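Local coordinates for carbon monoxide dehydrogenase (Thermococcus sp. AM4, PDB 6T7J), which probably catalyses the reversible oxidation of carbon monoxide to carbon dioxide at a buried metal cluster, passing the electrons on through iron-sulfur clusters, at residues I93-A98 with M556-V561. Sequence-based numbering, arbitrary orientation.
Sequences IAAGAA and MSEKAV. With MSK (Broken Fe4S4 cluster), chain F.
Helix 81-115 packs at Gly96 against the first turn of helix 558-569, whose N-terminal end borders the broken Fe4S4 cluster. The approach is close: Gly96 CA and Lys559 CA are 3.5 Å apart, and a CB modelled on Gly96 would collide with both Glu558 O and Lys559 CA. Gly96 CA makes a CA-H...O contact to Glu558 O at 3.5 Å, with an angle of 145° at the hydrogen. On one flank Ala95 CB sits against the flat face of the Glu558 carboxylate, 3.2 Å from Glu558 OE2; OE2 also forms a salt bridge to Arg91 of the second subunit. Further along, Ile93 and Val561 cross at about a right angle, their CG1 atoms 3.8 Å apart. Ser557 is the N-cap: its OG accepts from Ala560 N at 2.9 Å and lies 3.6 Å from cluster S3. Lys559 CG rests against Gly96 O (3.6 Å), and the chain then bends at chi3 (-62°), bringing NZ to 3.7 Å from S3 and into a hydrogen bond with Gln342 OE1. A leucine in its place, lacking the terminal nitrogen, would probably leave Gln342 OE1 without this donor and S3 with one polar neighbour fewer. The close helix-helix contact at a glycine thus backs an N-capped helix start, from which Met556, Ser557 and Lys559 line the cluster C pocket of nickel-type CO dehydrogenases, here nickel-free.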
loop_
_atom_site.group_PDB
_atom_site.type_symbol
_atom_site.label_atom_id
_atom_site.label_comp_id
_atom_site.label_asym_id
_atom_site.label_seq_id
_atom_site.Cartn_x
_atom_site.Cartn_y
_atom_site.Cartn_z
ATOM N N ILE A 93 4.525 -3.156 -6.901
ATOM C CA ILE A 93 5.471 -2.041 -6.949
ATOM C C ILE A 93 5.382 -1.213 -5.673
ATOM O O ILE A 93 6.404 -0.794 -5.111
ATOM C CB ILE A 93 5.222 -1.174 -8.197
ATOM C CG1 ILE A 93 5.545 -1.954 -9.471
ATOM C CG2 ILE A 93 6.051 0.107 -8.131
ATOM C CD1 ILE A 93 5.156 -1.227 -10.735
ATOM N N ALA A 94 4.156 -0.954 -5.206
ATOM C CA ALA A 94 3.963 -0.190 -3.980
ATOM C C ALA A 94 4.647 -0.861 -2.799
ATOM O O ALA A 94 5.330 -0.197 -2.013
ATOM C CB ALA A 94 2.470 -0.014 -3.702
ATOM N N ALA A 95 4.491 -2.182 -2.667
ATOM C CA ALA A 95 5.079 -2.878 -1.525
ATOM C C ALA A 95 6.604 -2.881 -1.590
ATOM O O ALA A 95 7.276 -2.705 -0.564
ATOM C CB ALA A 95 4.538 -4.304 -1.446
ATOM N N GLY A 96 7.173 -3.075 -2.782
ATOM C CA GLY A 96 8.627 -3.037 -2.897
ATOM C C GLY A 96 9.200 -1.662 -2.593
ATOM O O GLY A 96 10.180 -1.524 -1.840
ATOM N N ALA A 97 8.598 -0.625 -3.185
ATOM C CA ALA A 97 9.011 0.740 -2.887
ATOM C C ALA A 97 8.873 1.041 -1.402
ATOM O O ALA A 97 9.726 1.718 -0.822
ATOM C CB ALA A 97 8.188 1.727 -3.716
ATOM N N ALA A 98 7.818 0.523 -0.764
ATOM C CA ALA A 98 7.608 0.767 0.660
ATOM C C ALA A 98 8.681 0.097 1.509
ATOM O O ALA A 98 9.159 0.683 2.487
ATOM C CB ALA A 98 6.221 0.276 1.072
ATOM N N MET A 556 11.733 -12.997 -6.793
ATOM C CA MET A 556 10.487 -13.388 -6.137
ATOM C C MET A 556 9.808 -12.269 -5.361
ATOM O O MET A 556 8.590 -12.345 -5.161
ATOM C CB MET A 556 10.717 -14.572 -5.186
ATOM C CG MET A 556 11.564 -14.249 -3.957
ATOM S SD MET A 556 10.638 -13.606 -2.542
ATOM C CE MET A 556 11.970 -12.925 -1.553
ATOM N N SER A 557 10.525 -11.241 -4.918
ATOM C CA SER A 557 9.980 -10.248 -4.005
ATOM C C SER A 557 9.334 -9.088 -4.758
ATOM O O SER A 557 9.622 -8.831 -5.928
ATOM C CB SER A 557 11.076 -9.715 -3.081
ATOM O OG SER A 557 11.898 -8.778 -3.758
ATOM N N GLU A 558 8.444 -8.381 -4.057
ATOM C CA GLU A 558 7.877 -7.153 -4.603
ATOM C C GLU A 558 8.939 -6.065 -4.728
ATOM O O GLU A 558 8.847 -5.196 -5.611
ATOM C CB GLU A 558 6.708 -6.690 -3.730
ATOM C CG GLU A 558 5.509 -7.637 -3.754
ATOM C CD GLU A 558 4.577 -7.457 -2.564
ATOM O OE1 GLU A 558 3.354 -7.319 -2.779
ATOM O OE2 GLU A 558 5.063 -7.454 -1.413
ATOM N N LYS A 559 9.956 -6.104 -3.861
ATOM C CA LYS A 559 11.113 -5.231 -4.027
ATOM C C LYS A 559 11.763 -5.435 -5.388
ATOM O O LYS A 559 12.174 -4.467 -6.039
ATOM C CB LYS A 559 12.125 -5.482 -2.910
ATOM C CG LYS A 559 11.917 -4.633 -1.672
ATOM C CD LYS A 559 12.903 -5.018 -0.581
ATOM C CE LYS A 559 12.706 -6.458 -0.149
ATOM N NZ LYS A 559 13.832 -6.951 0.687
ATOM N N ALA A 560 11.866 -6.691 -5.835
ATOM C CA ALA A 560 12.432 -6.964 -7.152
ATOM C C ALA A 560 11.570 -6.367 -8.254
ATOM O O ALA A 560 12.090 -5.898 -9.273
ATOM C CB ALA A 560 12.595 -8.470 -7.355
ATOM N N VAL A 561 10.248 -6.368 -8.068
ATOM C CA VAL A 561 9.365 -5.757 -9.056
ATOM C C VAL A 561 9.612 -4.258 -9.129
ATOM O O VAL A 561 9.710 -3.682 -10.221
ATOM C CB VAL A 561 7.894 -6.073 -8.735
ATOM C CG1 VAL A 561 6.981 -5.454 -9.785
ATOM C CG2 VAL A 561 7.683 -7.577 -8.652
HETATM S S1 MSK F . 17.530 -10.297 0.085
HETATM S S3 MSK F . 15.072 -9.128 -2.071
HETATM S S4 MSK F . 15.597 -12.509 -1.802
HETATM S S5 MSK F . 17.915 -10.289 -3.076
HETATM FE FE1 MSK F . 17.683 -8.068 -0.254
HETATM FE FE2 MSK F . 17.668 -11.829 -1.661
HETATM FE FE3 MSK F . 15.656 -10.906 -3.275
HETATM FE FE4 MSK F . 15.408 -10.748 -0.583
#